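Local coordinates for protein glucose dehydrogenase (Serratia sp. FS14, PDB 7CDY) that belongs to the glucose/sorbosone dehydrogenase family of beta-propeller proteins and carries a bound calcium ion, at residues 325-328 with 329-333; 276-279 with 280-283; 28-31 with 32-36. All blocks are in the same frame, centred on the assembly; numbering follows the deposited sequence.

Contact 1 of 3, residues 325-328 with 329-333; sequences GPDG and YLYLL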
loop_
_atom_site.group_PDB
_atom_site.type_symbol
_atom_site.label_atom_id
_atom_site.label_comp_id
_atom_site.label_asym_id
_atom_site.label_seq_id
_atom_site.Cartn_x
_atom_site.Cartn_y
_atom_site.Cartn_z
ATOM N N GLY A 325 -14.646 -5.295 3.161
ATOM C CA GLY A 325 -14.968 -5.872 4.449
ATOM C C GLY A 325 -15.657 -7.216 4.338
ATOM O O GLY A 325 -16.344 -7.509 3.358
ATOM N N PRO A 326 -15.490 -8.066 5.355
ATOM C CA PRO A 326 -16.174 -9.370 5.337
ATOM C C PRO A 326 -17.691 -9.269 5.328
ATOM O O PRO A 326 -18.359 -10.247 4.969
ATOM C CB PRO A 326 -15.654 -10.066 6.605
ATOM C CG PRO A 326 -15.155 -8.954 7.483
ATOM C CD PRO A 326 -14.630 -7.901 6.538
ATOM N N ASP A 327 -18.252 -8.120 5.701
ATOM C CA ASP A 327 -19.691 -7.897 5.700
ATOM C C ASP A 327 -20.225 -7.439 4.350
ATOM O O ASP A 327 -21.425 -7.172 4.233
ATOM C CB ASP A 327 -20.065 -6.865 6.772
ATOM C CG ASP A 327 -19.350 -5.533 6.584
ATOM O OD1 ASP A 327 -18.571 -5.396 5.615
ATOM O OD2 ASP A 327 -19.575 -4.614 7.403
ATOM N N GLY A 328 -19.367 -7.318 3.340
ATOM C CA GLY A 328 -19.791 -6.905 2.024
ATOM C C GLY A 328 -19.767 -5.414 1.756
ATOM O O GLY A 328 -20.180 -5.002 0.670
ATOM N N TYR A 329 -19.316 -4.594 2.703
ATOM C CA TYR A 329 -19.156 -3.163 2.486
ATOM C C TYR A 329 -17.690 -2.829 2.235
ATOM O O TYR A 329 -16.789 -3.599 2.573
ATOM C CB TYR A 329 -19.639 -2.372 3.706
ATOM C CG TYR A 329 -21.139 -2.343 3.890
ATOM C CD1 TYR A 329 -21.784 -3.334 4.621
ATOM C CD2 TYR A 329 -21.905 -1.326 3.339
ATOM C CE1 TYR A 329 -23.155 -3.306 4.801
ATOM C CE2 TYR A 329 -23.277 -1.292 3.511
ATOM C CZ TYR A 329 -23.892 -2.287 4.239
ATOM O OH TYR A 329 -25.261 -2.250 4.409
ATOM N N LEU A 330 -17.462 -1.667 1.629
ATOM C CA LEU A 330 -16.115 -1.119 1.539
ATOM C C LEU A 330 -15.855 -0.238 2.747
ATOM O O LEU A 330 -16.759 0.427 3.254
ATOM C CB LEU A 330 -15.948 -0.283 0.271
ATOM C CG LEU A 330 -16.023 -1.012 -1.064
ATOM C CD1 LEU A 330 -15.947 -0.005 -2.193
ATOM C CD2 LEU A 330 -14.895 -2.023 -1.180
ATOM N N TYR A 331 -14.606 -0.233 3.202
ATOM C CA TYR A 331 -14.176 0.583 4.327
ATOM C C TYR A 331 -13.035 1.484 3.874
ATOM O O TYR A 331 -12.057 1.006 3.285
ATOM C CB TYR A 331 -13.759 -0.301 5.511
ATOM C CG TYR A 331 -14.944 -0.942 6.204
ATOM C CD1 TYR A 331 -15.605 -2.026 5.635
ATOM C CD2 TYR A 331 -15.419 -0.440 7.404
ATOM C CE1 TYR A 331 -16.708 -2.601 6.264
ATOM C CE2 TYR A 331 -16.509 -1.010 8.039
ATOM C CZ TYR A 331 -17.148 -2.084 7.463
ATOM O OH TYR A 331 -18.236 -2.642 8.107
ATOM N N LEU A 332 -13.169 2.785 4.126
ATOM C CA LEU A 332 -12.212 3.782 3.671
ATOM C C LEU A 332 -11.672 4.574 4.848
ATOM O O LEU A 332 -12.345 4.726 5.877
ATOM C CB LEU A 332 -12.871 4.798 2.720
ATOM C CG LEU A 332 -13.721 4.301 1.552
ATOM C CD1 LEU A 332 -14.125 5.468 0.653
ATOM C CD2 LEU A 332 -13.033 3.224 0.752
ATOM N N LEU A 333 -10.454 5.105 4.679
ATOM C CA LEU A 333 -9.906 6.125 5.564
ATOM C C LEU A 333 -9.652 7.391 4.768
ATOM O O LEU A 333 -9.245 7.325 3.603
ATOM C CB LEU A 333 -8.569 5.694 6.174
ATOM C CG LEU A 333 -8.605 4.436 7.043
ATOM C CD1 LEU A 333 -7.189 3.963 7.408
ATOM C CD2 LEU A 333 -9.440 4.657 8.293
HETATM O O HOH W 1 -16.740 -6.616 0.949
#
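D327, the third residue of a type I beta turn from G325 to G328, reaches forward to Y329 and Y331. The turn joins strand 319-324 to strand 330-334 in an antiparallel sheet of the beta-propeller. Hydrogen bonds dominate. In the backbone, G328 N closes the turn on G325 O. G325 N then donates to Y329 O at 2.8 Å. Water 1 adds a bond to G325 O and a weak one to Y329 O.

The carboxylate divides its oxygens between two partners. CG of D327 lies between the backbone N and the carbonyl carbon (chi1 58°), which sets the group beside Y329 N and the Y331 hydroxyl. Y329 N meets OD1 of D327 at 3.1 Å from above the carboxylate plane, forming an Asx turn. The hydroxyl OH of Y331 donates to OD2 of D327 at 2.5 Å, a very short bond.

Packing is shaped by the same group. The carboxylate sits at the edge of the Y331 ring, with the two planes only 20° apart. Against Y329 it is turned much more steeply, at 67°. F19 meets the Y331 ring edge-to-face, and K343 makes a cation-pi contact with Y329. Beside the hydroxyl, CE1 of Y331 also approaches OD1 of D327, at 3.4 Å.

Contact 2 of 3, residues 276-279 with 280-283; sequences QRFP and AWRH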
loop_
_atom_site.group_PDB
_atom_site.type_symbol
_atom_site.label_atom_id
_atom_site.label_comp_id
_atom_site.label_asym_id
_atom_site.label_seq_id
_atom_site.Cartn_x
_atom_site.Cartn_y
_atom_site.Cartn_z
ATOM N N GLN A 276 -20.851 -10.647 -1.583
ATOM C CA GLN A 276 -22.169 -10.981 -2.103
ATOM C C GLN A 276 -23.207 -9.896 -1.865
ATOM O O GLN A 276 -24.264 -9.927 -2.501
ATOM C CB GLN A 276 -22.680 -12.293 -1.485
ATOM C CG GLN A 276 -22.060 -13.558 -2.065
ATOM C CD GLN A 276 -22.016 -13.559 -3.583
ATOM O OE1 GLN A 276 -23.019 -13.294 -4.247
ATOM N NE2 GLN A 276 -20.849 -13.866 -4.139
ATOM N N ARG A 277 -22.934 -8.941 -0.974
ATOM C CA ARG A 277 -23.953 -7.961 -0.616
ATOM C C ARG A 277 -24.335 -7.083 -1.802
ATOM O O ARG A 277 -25.515 -6.773 -1.997
ATOM C CB ARG A 277 -23.473 -7.104 0.552
ATOM C CG ARG A 277 -24.453 -6.021 0.930
ATOM C CD ARG A 277 -23.993 -5.264 2.153
ATOM N NE ARG A 277 -23.751 -6.143 3.291
ATOM C CZ ARG A 277 -24.682 -6.505 4.164
ATOM N NH1 ARG A 277 -24.367 -7.306 5.173
ATOM N NH2 ARG A 277 -25.927 -6.064 4.029
ATOM N N PHE A 278 -23.353 -6.663 -2.602
ATOM C CA PHE A 278 -23.574 -5.761 -3.732
ATOM C C PHE A 278 -23.092 -6.468 -4.992
ATOM O O PHE A 278 -21.956 -6.254 -5.445
ATOM C CB PHE A 278 -22.869 -4.424 -3.515
ATOM C CG PHE A 278 -23.306 -3.719 -2.269
ATOM C CD1 PHE A 278 -24.613 -3.267 -2.137
ATOM C CD2 PHE A 278 -22.425 -3.522 -1.217
ATOM C CE1 PHE A 278 -25.027 -2.622 -0.989
ATOM C CE2 PHE A 278 -22.832 -2.884 -0.068
ATOM C CZ PHE A 278 -24.140 -2.429 0.050
ATOM N N PRO A 279 -23.932 -7.320 -5.586
ATOM C CA PRO A 279 -23.481 -8.110 -6.744
ATOM C C PRO A 279 -22.986 -7.270 -7.906
ATOM O O PRO A 279 -22.109 -7.722 -8.653
ATOM C CB PRO A 279 -24.726 -8.926 -7.119
ATOM C CG PRO A 279 -25.558 -8.947 -5.866
ATOM C CD PRO A 279 -25.319 -7.632 -5.199
ATOM N N ALA A 280 -23.510 -6.054 -8.074
ATOM C CA ALA A 280 -23.063 -5.196 -9.164
ATOM C C ALA A 280 -21.602 -4.800 -9.020
ATOM O O ALA A 280 -20.962 -4.445 -10.016
ATOM C CB ALA A 280 -23.931 -3.939 -9.239
ATOM N N TRP A 281 -21.063 -4.854 -7.807
ATOM C CA TRP A 281 -19.677 -4.487 -7.566
ATOM C C TRP A 281 -18.716 -5.655 -7.721
ATOM O O TRP A 281 -17.500 -5.438 -7.695
ATOM C CB TRP A 281 -19.530 -3.899 -6.161
ATOM C CG TRP A 281 -19.894 -2.453 -6.052
ATOM C CD1 TRP A 281 -20.325 -1.629 -7.050
ATOM C CD2 TRP A 281 -19.837 -1.654 -4.866
ATOM N NE1 TRP A 281 -20.542 -0.363 -6.556
ATOM C CE2 TRP A 281 -20.252 -0.354 -5.217
ATOM C CE3 TRP A 281 -19.477 -1.912 -3.540
ATOM C CZ2 TRP A 281 -20.311 0.685 -4.289
ATOM C CZ3 TRP A 281 -19.540 -0.880 -2.622
ATOM C CH2 TRP A 281 -19.953 0.400 -3.000
ATOM N N ARG A 282 -19.217 -6.880 -7.870
ATOM C CA ARG A 282 -18.325 -8.021 -8.015
ATOM C C ARG A 282 -17.489 -7.867 -9.279
ATOM O O ARG A 282 -17.959 -7.347 -10.295
ATOM C CB ARG A 282 -19.127 -9.326 -8.047
ATOM C CG ARG A 282 -19.831 -9.629 -6.723
ATOM C CD ARG A 282 -20.565 -10.974 -6.742
ATOM N NE ARG A 282 -19.755 -12.042 -7.318
ATOM C CZ ARG A 282 -18.751 -12.644 -6.691
ATOM N NH1 ARG A 282 -18.432 -12.290 -5.454
ATOM N NH2 ARG A 282 -18.065 -13.602 -7.303
ATOM N N HIS A 283 -16.226 -8.283 -9.191
ATOM C CA HIS A 283 -15.266 -8.163 -10.286
ATOM C C HIS A 283 -14.883 -6.712 -10.580
ATOM O O HIS A 283 -14.476 -6.382 -11.693
ATOM C CB HIS A 283 -15.702 -8.933 -11.539
ATOM C CG HIS A 283 -15.828 -10.407 -11.303
ATOM N ND1 HIS A 283 -14.733 -11.233 -11.166
ATOM C CD2 HIS A 283 -16.918 -11.192 -11.131
ATOM C CE1 HIS A 283 -15.144 -12.469 -10.943
ATOM N NE2 HIS A 283 -16.465 -12.471 -10.918
#
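The amide of Q276 lies over one face of the R282 guanidinium group. NE2 of Q276 is 3.1 Å above that plane, offset toward the rim, and the two planes are 35° apart. NE2 of Q276 and NH1 of R282 are 3.2 Å apart. Both are donors, so this is a packing contact and not a hydrogen bond. The bonds of the guanidinium go to other neighbours: NH1 of R282 pairs with D274 in a salt bridge and donates to the carbonyl O of G275. Those two acceptors help to hold the group where the amide covers it. The R282 chain first runs past P279, with CG of R282 3.5 Å from P279 O. It then bends at chi3 (45°), which turns the flat end toward Q276.

The stretch between these two side chains is a short 3-10 turn in the loop from strand 267-273 to strand 284-289 of one propeller sheet. Its backbone bonds span three residues. W281 N donates to F278 O at 2.9 Å, and R282 N donates to P279 O at 3.1 Å.

F278 and W281 project to the same side of this turn and lie alongside each other. The F278 ring and the six-membered ring of W281 have centroids 5.3 Å apart and planes at 57°, an oblique pairing. F278 also receives CG of R277 over the centre of one face and meets Y329 edge-to-face. W281 makes an edge-to-face pair with F286. The nearest approach of the two aromatic side chains is between CD2 of F278 and CE3 of W281, at 4.1 Å.

Contact 3 of 3, residues 28-31 with 32-36; sequences ITER and PGRLR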
loop_
_atom_site.group_PDB
_atom_site.type_symbol
_atom_site.label_atom_id
_atom_site.label_comp_id
_atom_site.label_asym_id
_atom_site.label_seq_id
_atom_site.Cartn_x
_atom_site.Cartn_y
_atom_site.Cartn_z
ATOM N N ILE A 28 -6.359 0.332 12.991
ATOM C CA ILE A 28 -6.145 1.534 12.192
ATOM C C ILE A 28 -4.820 2.141 12.605
ATOM O O ILE A 28 -4.564 2.305 13.799
ATOM C CB ILE A 28 -7.257 2.577 12.430
ATOM C CG1 ILE A 28 -8.631 1.986 12.133
ATOM C CG2 ILE A 28 -7.017 3.831 11.589
ATOM C CD1 ILE A 28 -9.782 2.959 12.347
ATOM N N THR A 29 -3.993 2.513 11.632
ATOM C CA THR A 29 -2.811 3.306 11.926
ATOM C C THR A 29 -3.096 4.785 11.709
ATOM O O THR A 29 -3.795 5.172 10.768
ATOM C CB THR A 29 -1.613 2.894 11.066
ATOM O OG1 THR A 29 -1.921 3.122 9.683
ATOM C CG2 THR A 29 -1.269 1.424 11.290
ATOM N N GLU A 30 -2.538 5.603 12.594
ATOM C CA GLU A 30 -2.429 7.041 12.387
ATOM C C GLU A 30 -0.969 7.302 12.047
ATOM O O GLU A 30 -0.069 6.896 12.802
ATOM C CB GLU A 30 -2.819 7.801 13.654
ATOM C CG GLU A 30 -4.289 7.662 14.050
ATOM C CD GLU A 30 -4.572 8.343 15.372
ATOM O OE1 GLU A 30 -5.066 9.496 15.359
ATOM O OE2 GLU A 30 -4.259 7.764 16.424
ATOM N N ARG A 31 -0.734 7.937 10.902
ATOM C CA ARG A 31 0.632 8.157 10.430
ATOM C C ARG A 31 1.571 8.761 11.469
ATOM O O ARG A 31 2.740 8.342 11.513
ATOM C CB ARG A 31 0.639 8.947 9.107
ATOM C CG ARG A 31 1.993 8.952 8.411
ATOM C CD ARG A 31 1.944 9.660 7.053
ATOM N NE ARG A 31 1.486 11.040 7.206
ATOM C CZ ARG A 31 0.943 11.777 6.243
ATOM N NH1 ARG A 31 0.788 11.281 5.021
ATOM N NH2 ARG A 31 0.567 13.021 6.505
ATOM N N PRO A 32 1.160 9.706 12.323
ATOM C CA PRO A 32 2.101 10.224 13.328
ATOM C C PRO A 32 2.711 9.169 14.240
ATOM O O PRO A 32 3.732 9.455 14.882
ATOM C CB PRO A 32 1.257 11.236 14.114
ATOM C CG PRO A 32 0.262 11.700 13.139
ATOM C CD PRO A 32 -0.076 10.507 12.287
ATOM N N GLY A 33 2.115 7.976 14.347
ATOM C CA GLY A 33 2.775 6.876 15.029
ATOM C C GLY A 33 1.941 6.089 16.019
ATOM O O GLY A 33 2.502 5.503 16.948
ATOM N N ARG A 34 0.624 6.031 15.843
ATOM C CA ARG A 34 -0.246 5.326 16.776
ATOM C C ARG A 34 -1.051 4.244 16.071
ATOM O O ARG A 34 -1.461 4.403 14.916
ATOM C CB ARG A 34 -1.221 6.285 17.462
ATOM C CG ARG A 34 -0.532 7.360 18.278
ATOM C CD ARG A 34 -1.539 8.350 18.842
ATOM N NE ARG A 34 -2.194 9.168 17.822
ATOM C CZ ARG A 34 -1.710 10.311 17.349
ATOM N NH1 ARG A 34 -0.547 10.770 17.778
ATOM N NH2 ARG A 34 -2.386 10.991 16.430
ATOM N N LEU A 35 -1.280 3.144 16.791
ATOM C CA LEU A 35 -2.135 2.051 16.348
ATOM C C LEU A 35 -3.359 2.005 17.256
ATOM O O LEU A 35 -3.226 2.061 18.481
ATOM C CB LEU A 35 -1.386 0.718 16.430
ATOM C CG LEU A 35 -2.142 -0.522 15.936
ATOM C CD1 LEU A 35 -2.308 -0.473 14.431
ATOM C CD2 LEU A 35 -1.386 -1.787 16.302
ATOM N N ARG A 36 -4.540 1.933 16.652
ATOM C CA ARG A 36 -5.804 1.931 17.371
ATOM C C ARG A 36 -6.619 0.713 16.960
ATOM O O ARG A 36 -6.414 0.134 15.891
ATOM C CB ARG A 36 -6.636 3.196 17.068
ATOM C CG ARG A 36 -5.834 4.487 16.895
ATOM C CD ARG A 36 -5.220 4.939 18.216
ATOM N NE ARG A 36 -6.231 5.442 19.142
ATOM C CZ ARG A 36 -6.547 6.726 19.281
ATOM N NH1 ARG A 36 -5.930 7.647 18.552
ATOM N NH2 ARG A 36 -7.483 7.087 20.149
HETATM O O HOH W 2 -6.217 10.609 17.382
#
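E30 faces R34 and R36 across a tight beta hairpin, formed by strand 26-30 and strand 34-39 of a propeller sheet. A classic beta bulge ends the hairpin: G33 and R34 both stand opposite E30. G33 N and R34 N share the carbonyl O of E30, and E30 N returns a bond to R34 O at 2.8 Å. I28 and R36 are joined by reciprocal backbone bonds.

The face bearing T29 and L35 is buried, and its contact across the strands is apolar. CG2 of T29 packs on CD1 of L35 at 3.8 Å, while V65 touches both residues. The hydroxyl of T29 is bonded to L63 O.

The other face carries I28 and a charged cluster: E30 is buried, but R34 and R36 are partly exposed. The E30 chain runs extended beyond CG (chi2 175°), which carries its carboxylate out to both arginines. OE2 of E30 takes NE of R34 at 2.9 Å and NH1 of R36 at 2.7 Å, one from each face of the carboxylate. Water 2 links OE1 of E30 to NH1 of R36. R36 has two modelled conformers; its bonds here describe one. NH2 of R34, which also pairs with E12, makes a weak bond of 3.3 Å to OE1 of E30.

Contacts 1 and 3 lie on the same seven-stranded sheet, whereas contact 2 belongs to the loop of another sheet. Contact 1 is buried, contact 3 partly buried, and contact 2 at the surface. Their chemistry differs: an aspartate bonded to neutral donors in contact 1, a glutamate held by two arginines in contact 3, and flat polar groups packed beside an aromatic pair in contact 2. Contacts 1 and 2 touch, through a probable hydrogen bond from R277 NE to D327 O at 2.7 Å. Contacts 1 and 3 touch by packing of L333 on I28. Contacts 2 and 3 are about 18 Å apart at their nearest atoms.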